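Local structure of molinate hydrolase (Gulosibacter molinativorax, 4UB9) at residues C239-T244 with R263-L268; L279-T284 with N290-R295; H302-M305 with P310-E313. The protein hydrolyses the thiocarbamate pesticide molinate and is a zinc-binding member of the amidohydrolase family. All coordinates share one frame; numbering follows the deposited sequence.

Interaction 1 (C239-T244 with R263-L268)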
loop_
_atom_site.group_PDB
_atom_site.type_symbol
_atom_site.label_atom_id
_atom_site.label_comp_id
_atom_site.label_asym_id
_atom_site.label_seq_id
_atom_site.Cartn_x
_atom_site.Cartn_y
_atom_site.Cartn_z
ATOM N N CYS A 239 -31.658 -2.270 -18.218
ATOM C CA CYS A 239 -31.111 -1.664 -17.005
ATOM C C CYS A 239 -30.608 -2.710 -16.095
ATOM O O CYS A 239 -31.320 -3.681 -15.791
ATOM C CB CYS A 239 -32.187 -0.848 -16.295
ATOM S SG CYS A 239 -31.589 -0.050 -14.801
ATOM N N LYS A 240 -29.400 -2.505 -15.595
ATOM C CA LYS A 240 -28.783 -3.522 -14.728
ATOM C C LYS A 240 -28.574 -2.911 -13.356
ATOM O O LYS A 240 -27.993 -1.833 -13.234
ATOM C CB LYS A 240 -27.446 -4.034 -15.283
ATOM C CG LYS A 240 -26.829 -5.128 -14.421
ATOM C CD LYS A 240 -25.800 -5.990 -15.130
ATOM C CE LYS A 240 -24.365 -5.627 -14.847
ATOM N NZ LYS A 240 -23.442 -6.809 -14.819
ATOM N N ILE A 241 -29.044 -3.616 -12.342
ATOM C CA ILE A 241 -29.029 -3.105 -10.998
ATOM C C ILE A 241 -28.010 -3.889 -10.190
ATOM O O ILE A 241 -28.038 -5.103 -10.159
ATOM C CB ILE A 241 -30.371 -3.317 -10.242
ATOM C CG1 ILE A 241 -31.588 -2.761 -10.959
ATOM C CG2 ILE A 241 -30.290 -2.715 -8.836
ATOM C CD1 ILE A 241 -31.439 -1.331 -11.319
ATOM N N ALA A 242 -27.203 -3.173 -9.433
ATOM C CA ALA A 242 -26.306 -3.806 -8.463
ATOM C C ALA A 242 -27.045 -4.231 -7.217
ATOM O O ALA A 242 -27.077 -3.501 -6.256
ATOM C CB ALA A 242 -25.193 -2.862 -8.059
ATOM N N VAL A 243 -27.650 -5.403 -7.262
ATOM C CA VAL A 243 -28.418 -5.896 -6.138
ATOM C C VAL A 243 -27.478 -6.132 -4.966
ATOM O O VAL A 243 -27.759 -5.727 -3.836
ATOM C CB VAL A 243 -29.100 -7.214 -6.481
ATOM C CG1 VAL A 243 -29.696 -7.856 -5.232
ATOM C CG2 VAL A 243 -30.141 -6.978 -7.529
ATOM N N THR A 244 -26.347 -6.786 -5.260
ATOM C CA THR A 244 -25.258 -6.894 -4.292
ATOM C C THR A 244 -24.101 -6.001 -4.682
ATOM O O THR A 244 -24.119 -5.330 -5.703
ATOM C CB THR A 244 -24.739 -8.333 -4.128
ATOM O OG1 THR A 244 -24.202 -8.773 -5.356
ATOM C CG2 THR A 244 -25.851 -9.257 -3.683
ATOM N N ARG A 263 -36.960 -1.779 -0.022
ATOM C CA ARG A 263 -37.805 -0.641 -0.342
ATOM C C ARG A 263 -37.282 0.203 -1.513
ATOM O O ARG A 263 -38.020 0.597 -2.408
ATOM C CB ARG A 263 -37.784 0.209 0.915
ATOM C CG ARG A 263 -38.773 1.312 1.007
ATOM C CD ARG A 263 -38.908 1.650 2.481
ATOM N NE ARG A 263 -38.020 2.732 2.897
ATOM C CZ ARG A 263 -38.427 3.840 3.537
ATOM N NH1 ARG A 263 -39.687 4.003 3.844
ATOM N NH2 ARG A 263 -37.572 4.781 3.863
ATOM N N VAL A 264 -35.994 0.488 -1.474
ATOM C CA VAL A 264 -35.364 1.310 -2.529
ATOM C C VAL A 264 -35.183 0.473 -3.797
ATOM O O VAL A 264 -35.357 0.927 -4.916
ATOM C CB VAL A 264 -34.009 1.879 -2.065
ATOM C CG1 VAL A 264 -33.197 2.405 -3.242
ATOM C CG2 VAL A 264 -34.229 2.985 -1.034
ATOM N N LEU A 265 -34.892 -0.794 -3.589
ATOM C CA LEU A 265 -34.820 -1.731 -4.707
ATOM C C LEU A 265 -36.158 -1.814 -5.436
ATOM O O LEU A 265 -36.243 -1.784 -6.653
ATOM C CB LEU A 265 -34.373 -3.105 -4.197
ATOM C CG LEU A 265 -34.127 -4.161 -5.252
ATOM C CD1 LEU A 265 -33.122 -3.703 -6.281
ATOM C CD2 LEU A 265 -33.631 -5.415 -4.541
ATOM N N ASP A 266 -37.226 -1.865 -4.669
ATOM C CA ASP A 266 -38.582 -1.824 -5.257
ATOM C C ASP A 266 -38.829 -0.573 -6.110
ATOM O O ASP A 266 -39.407 -0.647 -7.179
ATOM C CB ASP A 266 -39.653 -1.961 -4.180
ATOM C CG ASP A 266 -39.664 -3.382 -3.529
ATOM O OD1 ASP A 266 -39.038 -4.346 -4.079
ATOM O OD2 ASP A 266 -40.297 -3.508 -2.447
ATOM N N VAL A 267 -38.341 0.562 -5.670
ATOM C CA VAL A 267 -38.465 1.772 -6.484
ATOM C C VAL A 267 -37.763 1.617 -7.818
ATOM O O VAL A 267 -38.284 1.962 -8.862
ATOM C CB VAL A 267 -37.859 2.977 -5.753
ATOM C CG1 VAL A 267 -37.690 4.157 -6.677
ATOM C CG2 VAL A 267 -38.741 3.325 -4.546
ATOM N N LEU A 268 -36.554 1.081 -7.765
ATOM C CA LEU A 268 -35.740 0.911 -8.973
ATOM C C LEU A 268 -36.408 -0.040 -9.935
ATOM O O LEU A 268 -36.533 0.230 -11.116
ATOM C CB LEU A 268 -34.351 0.404 -8.622
ATOM C CG LEU A 268 -33.478 1.338 -7.782
ATOM C CD1 LEU A 268 -32.238 0.583 -7.318
ATOM C CD2 LEU A 268 -33.062 2.554 -8.572
#

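Interaction 2 (L279-T284 with N290-R295)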
loop_
_atom_site.group_PDB
_atom_site.type_symbol
_atom_site.label_atom_id
_atom_site.label_comp_id
_atom_site.label_asym_id
_atom_site.label_seq_id
_atom_site.Cartn_x
_atom_site.Cartn_y
_atom_site.Cartn_z
ATOM N N LEU A 279 -34.959 -5.927 -17.318
ATOM C CA LEU A 279 -34.317 -5.726 -16.029
ATOM C C LEU A 279 -33.261 -6.785 -15.804
ATOM O O LEU A 279 -33.577 -7.991 -15.815
ATOM C CB LEU A 279 -35.340 -5.853 -14.901
ATOM C CG LEU A 279 -34.747 -5.990 -13.496
ATOM C CD1 LEU A 279 -34.145 -4.664 -13.053
ATOM C CD2 LEU A 279 -35.815 -6.433 -12.509
ATOM N N LEU A 280 -32.029 -6.323 -15.579
ATOM C CA LEU A 280 -30.904 -7.193 -15.255
ATOM C C LEU A 280 -30.443 -6.992 -13.848
ATOM O O LEU A 280 -30.590 -5.926 -13.297
ATOM C CB LEU A 280 -29.709 -6.934 -16.170
ATOM C CG LEU A 280 -29.651 -7.716 -17.495
ATOM C CD1 LEU A 280 -30.853 -7.397 -18.362
ATOM C CD2 LEU A 280 -28.422 -7.297 -18.232
ATOM N N THR A 281 -29.855 -8.022 -13.270
ATOM C CA THR A 281 -29.325 -7.969 -11.930
ATOM C C THR A 281 -27.876 -8.412 -11.870
ATOM O O THR A 281 -27.437 -9.222 -12.635
ATOM C CB THR A 281 -30.135 -8.840 -10.959
ATOM O OG1 THR A 281 -30.177 -10.172 -11.436
ATOM C CG2 THR A 281 -31.538 -8.335 -10.829
ATOM N N HIS A 282 -27.138 -7.835 -10.947
ATOM C CA HIS A 282 -25.823 -8.289 -10.610
ATOM C C HIS A 282 -25.932 -8.838 -9.200
ATOM O O HIS A 282 -26.349 -8.143 -8.309
ATOM C CB HIS A 282 -24.859 -7.119 -10.714
ATOM C CG HIS A 282 -23.621 -7.260 -9.894
ATOM N ND1 HIS A 282 -22.435 -7.709 -10.412
ATOM C CD2 HIS A 282 -23.375 -6.975 -8.600
ATOM C CE1 HIS A 282 -21.519 -7.717 -9.469
ATOM N NE2 HIS A 282 -22.063 -7.274 -8.359
ATOM N N THR A 283 -25.599 -10.103 -9.012
ATOM C CA THR A 283 -25.723 -10.743 -7.699
ATOM C C THR A 283 -24.512 -11.562 -7.344
ATOM O O THR A 283 -23.910 -12.161 -8.181
ATOM C CB THR A 283 -27.006 -11.597 -7.526
ATOM O OG1 THR A 283 -27.001 -12.699 -8.435
ATOM C CG2 THR A 283 -28.231 -10.773 -7.746
ATOM N N THR A 284 -24.166 -11.542 -6.080
ATOM C CA THR A 284 -22.901 -12.027 -5.624
ATOM C C THR A 284 -23.050 -13.012 -4.467
ATOM O O THR A 284 -22.094 -13.413 -3.863
ATOM C CB THR A 284 -22.012 -10.787 -5.372
ATOM O OG1 THR A 284 -21.144 -10.622 -6.482
ATOM C CG2 THR A 284 -21.228 -10.843 -4.144
ATOM N N ASN A 290 -31.625 -15.035 -4.725
ATOM C CA ASN A 290 -33.021 -15.222 -4.370
ATOM C C ASN A 290 -33.806 -13.940 -4.577
ATOM O O ASN A 290 -34.901 -13.943 -5.103
ATOM C CB ASN A 290 -33.176 -15.675 -2.924
ATOM C CG ASN A 290 -34.633 -15.903 -2.559
ATOM O OD1 ASN A 290 -35.273 -16.835 -3.038
ATOM N ND2 ASN A 290 -35.167 -15.039 -1.697
ATOM N N THR A 291 -33.215 -12.836 -4.153
ATOM C CA THR A 291 -33.879 -11.519 -4.270
ATOM C C THR A 291 -34.135 -11.171 -5.714
ATOM O O THR A 291 -35.177 -10.624 -6.069
ATOM C CB THR A 291 -33.038 -10.445 -3.571
ATOM O OG1 THR A 291 -33.057 -10.687 -2.153
ATOM C CG2 THR A 291 -33.542 -9.072 -3.839
ATOM N N ALA A 292 -33.172 -11.500 -6.564
ATOM C CA ALA A 292 -33.323 -11.222 -7.988
ATOM C C ALA A 292 -34.473 -12.052 -8.605
ATOM O O ALA A 292 -35.250 -11.585 -9.450
ATOM C CB ALA A 292 -32.038 -11.500 -8.712
ATOM N N ILE A 293 -34.523 -13.285 -8.202
ATOM C CA ILE A 293 -35.557 -14.204 -8.662
ATOM C C ILE A 293 -36.946 -13.700 -8.254
ATOM O O ILE A 293 -37.876 -13.667 -9.045
ATOM C CB ILE A 293 -35.325 -15.594 -8.050
ATOM C CG1 ILE A 293 -34.154 -16.280 -8.755
ATOM C CG2 ILE A 293 -36.561 -16.466 -8.219
ATOM C CD1 ILE A 293 -33.632 -17.493 -8.024
ATOM N N GLU A 294 -37.042 -13.251 -7.007
ATOM C CA GLU A 294 -38.293 -12.747 -6.483
ATOM C C GLU A 294 -38.757 -11.450 -7.145
ATOM O O GLU A 294 -39.889 -11.080 -7.006
ATOM C CB GLU A 294 -38.211 -12.568 -4.958
ATOM C CG GLU A 294 -38.314 -13.896 -4.198
ATOM C CD GLU A 294 -39.584 -14.697 -4.529
ATOM O OE1 GLU A 294 -40.672 -14.090 -4.550
ATOM O OE2 GLU A 294 -39.503 -15.926 -4.750
ATOM N N ARG A 295 -37.874 -10.775 -7.867
ATOM C CA ARG A 295 -38.246 -9.614 -8.690
ATOM C C ARG A 295 -38.487 -9.989 -10.150
ATOM O O ARG A 295 -38.626 -9.123 -10.997
ATOM C CB ARG A 295 -37.150 -8.551 -8.643
ATOM C CG ARG A 295 -36.783 -8.017 -7.263
ATOM C CD ARG A 295 -37.981 -7.452 -6.615
ATOM N NE ARG A 295 -37.725 -6.639 -5.426
ATOM C CZ ARG A 295 -37.379 -7.126 -4.244
ATOM N NH1 ARG A 295 -37.105 -8.430 -4.087
ATOM N NH2 ARG A 295 -37.306 -6.291 -3.215
#

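Interaction 3 (H302-M305 with P310-E313)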
loop_
_atom_site.group_PDB
_atom_site.type_symbol
_atom_site.label_atom_id
_atom_site.label_comp_id
_atom_site.label_asym_id
_atom_site.label_seq_id
_atom_site.Cartn_x
_atom_site.Cartn_y
_atom_site.Cartn_z
ATOM N N HIS A 302 -24.165 -13.535 -13.912
ATOM C CA HIS A 302 -23.340 -14.458 -13.080
ATOM C C HIS A 302 -24.090 -15.013 -11.892
ATOM O O HIS A 302 -23.708 -14.871 -10.748
ATOM C CB HIS A 302 -21.923 -13.959 -12.758
ATOM C CG HIS A 302 -21.851 -12.576 -12.222
ATOM N ND1 HIS A 302 -22.371 -12.217 -10.997
ATOM C CD2 HIS A 302 -21.220 -11.476 -12.699
ATOM C CE1 HIS A 302 -22.126 -10.936 -10.777
ATOM N NE2 HIS A 302 -21.427 -10.463 -11.790
ATOM N N ALA A 303 -25.190 -15.661 -12.234
ATOM C CA ALA A 303 -26.142 -16.129 -11.259
ATOM C C ALA A 303 -25.509 -17.112 -10.315
ATOM O O ALA A 303 -25.908 -17.239 -9.171
ATOM C CB ALA A 303 -27.308 -16.773 -11.974
ATOM N N THR A 304 -24.549 -17.860 -10.824
ATOM C CA THR A 304 -23.912 -18.925 -10.034
ATOM C C THR A 304 -22.765 -18.443 -9.165
ATOM O O THR A 304 -22.137 -19.242 -8.465
ATOM C CB THR A 304 -23.365 -20.045 -10.956
ATOM O OG1 THR A 304 -22.635 -19.443 -12.032
ATOM C CG2 THR A 304 -24.508 -20.838 -11.495
ATOM N N MET A 305 -22.461 -17.147 -9.253
ATOM C CA MET A 305 -21.462 -16.564 -8.380
ATOM C C MET A 305 -22.144 -16.235 -7.040
ATOM O O MET A 305 -22.818 -15.246 -6.899
ATOM C CB MET A 305 -20.857 -15.334 -8.991
ATOM C CG MET A 305 -19.654 -14.858 -8.203
ATOM S SD MET A 305 -19.163 -13.217 -8.738
ATOM C CE MET A 305 -18.476 -13.583 -10.378
ATOM N N PRO A 310 -23.063 -23.165 -1.804
ATOM C CA PRO A 310 -23.832 -23.893 -2.828
ATOM C C PRO A 310 -25.280 -23.462 -2.935
ATOM O O PRO A 310 -25.939 -23.219 -1.952
ATOM C CB PRO A 310 -23.727 -25.357 -2.388
ATOM C CG PRO A 310 -23.508 -25.298 -0.925
ATOM C CD PRO A 310 -22.748 -24.007 -0.627
ATOM N N ILE A 311 -25.759 -23.388 -4.160
ATOM C CA ILE A 311 -27.113 -22.978 -4.413
ATOM C C ILE A 311 -28.084 -24.043 -3.871
ATOM O O ILE A 311 -27.958 -25.188 -4.214
ATOM C CB ILE A 311 -27.381 -22.784 -5.895
ATOM C CG1 ILE A 311 -26.547 -21.630 -6.421
ATOM C CG2 ILE A 311 -28.854 -22.487 -6.109
ATOM C CD1 ILE A 311 -26.723 -21.379 -7.903
ATOM N N PRO A 312 -29.033 -23.657 -3.014
ATOM C CA PRO A 312 -29.985 -24.634 -2.501
ATOM C C PRO A 312 -30.965 -25.096 -3.540
ATOM O O PRO A 312 -31.286 -24.385 -4.513
ATOM C CB PRO A 312 -30.743 -23.881 -1.411
ATOM C CG PRO A 312 -30.048 -22.557 -1.248
ATOM C CD PRO A 312 -29.307 -22.299 -2.528
ATOM N N GLU A 313 -31.461 -26.293 -3.305
ATOM C CA GLU A 313 -32.403 -26.949 -4.201
ATOM C C GLU A 313 -33.619 -26.076 -4.450
ATOM O O GLU A 313 -34.082 -25.926 -5.568
ATOM C CB GLU A 313 -32.768 -28.314 -3.618
ATOM C CG GLU A 313 -33.059 -29.363 -4.675
ATOM C CD GLU A 313 -31.982 -29.480 -5.765
ATOM O OE1 GLU A 313 -30.812 -29.792 -5.455
ATOM O OE2 GLU A 313 -32.314 -29.298 -6.957
#

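Interaction 1 (C239-T244 with R263-L268)
Ile241, on strand 239-242, packs against Leu265 and Leu268 of helix 262-275, a strand-to-helix contact of the TIM-barrel fold that the amidohydrolase family adopts. Strand 239-242 runs parallel to strand 279-282, its neighbour in the sheet, and helix 262-275 lies between the two in the chain, so the contact belongs to a beta-alpha-beta crossover. Cys239 precedes Ile241 on the same face of the strand, its SG 3.7 Å from Ile241 CD1. Lys240 points to the other face and lies beside Leu280 of the adjoining strand. At Ile241 the torsion sends the two branches apart: CG1 stays beside the backbone N (chi1 -55°), while CG2 lies anti to that nitrogen and meets the helix. Ile241 CG2 is 3.9 Å from Leu265 CD1 and 4.1 Å from Leu268 CD1. Leu265 CD1 and Leu268 CD1 are 4.5 Å apart and about one helical turn from each other, and the isoleucine methyl rests against both. Leu268 also reaches Val224 and Ile228 of helix 221-232, which extends the apolar layer. The chain then bends in an inverse gamma turn about Ala242, with a weak 2.9 Å bond from Val243 N to Ile241 O. Thr259 OG1 hydrogen-bonds Ala242 O and, weakly, Thr244 O. Past the turn, Val243 CG2 comes only to 4.6 Å from Leu265 CD1.

Interaction 2 (L279-T284 with N290-R295)
Thr281, on strand 279-282, lies against Ala292 of helix 286-294, and all three side-chain atoms of the threonine take part. Thr281 CB is 4.0 Å from Ala292 CB. Beyond it the branches divide. With chi1 at 56°, OG1 is flanked by both the backbone N and the carbonyl carbon, and Thr281 OG1 comes to 3.6 Å from Ala292 CB. Thr281 CG2, turned back beside the backbone N, is 3.8 Å from that same Ala292 CB. The alanine methyl therefore rests against both branches at once, from one side. Two residues on, Thr283 adopts a similar rotamer and places its CG2 4.0 Å from Ala292 CB. At the start of the strand, Leu279 CD2 approaches Arg295 O, 4.2 Å away; the arginine chain itself leads away, its NH2 making salt bridges to Asp266 and Glu262. The pairing joins the first strand and the helix of the beta-alpha-beta unit formed by strand 279-282, helix 286-294 and strand 299-301. Between the two threonines, His282 has its side chain on the opposite face of the strand, where ND1 binds zinc and NE2 hydrogen-bonds Asp245 O. Across Thr281 and Ala292 the CA atoms are 6.5 Å apart, a close approach that the small alanine side chain permits. With the buried Thr281 hydroxyl facing a methyl, this part of the contact is held by close packing against the alanine.

Interaction 3 (H302-M305 with P310-E313)
The backbone from His302 to Met305 folds into a type I beta turn, closed by a 3.0 Å hydrogen bond from Met305 N to His302 O, and Ile311 comes up against its two central residues, Ala303 and Thr304, with the CA atoms of Thr304 and Ile311 7.6 Å apart. Ile311 does the reaching. Its CG1 lies anti to the carbonyl carbon and the chain then runs on fully extended (chi2 179°), so that CD1 is the atom that arrives at the turn. Ile311 CD1 meets Thr304 CG2 at 4.3 Å, methyl to methyl, and lies 4.4 Å from Ala303 O. The hydroxyl of Thr304 occupies a different branch and is hydrogen-bonded to Asp358 OD1, leaving CG2 to make the apolar touch. Both segments come from the connection between strand 299-301 of the TIM-barrel fold and helix 313-322, the second running up to the helix's first residue, with Pro312 as the N-cap residue. His302, the first residue of the turn, binds zinc through NE2, and Met305 CE stands 4.0 Å above one face of the His302 imidazole, nearer the ring's edge than its centre. The two sides of the loop are also tied together through a third party: the amide of Asn357 gives its ND2 to Thr304 O and takes the Ile311 N-H on its OD1. Leu286 and Leu289 of helix 286-294 also touch the Ile311 side chain, which is buried although Pro310, just before it, is exposed.

All three contacts are buried and have no hydrogen bond between their segments; interaction 1 is purely aliphatic, whereas in interactions 2 and 3 oxygens also lie against methyl groups. Interactions 1 and 2 each set a helix against a strand of one parallel sheet, and strands 239-242 and 279-282 are neighbours in it; their centres are 9 Å apart, and a salt bridge between Asp266 and Arg295 ties them together. Interaction 3 joins two parts of a single connection, covers less surface and has its two sides bridged by Asn357. Interactions 2 and 3, 12 Å apart between centres, each contribute a zinc ligand, His282 and His302, whereas interaction 1 contributes none.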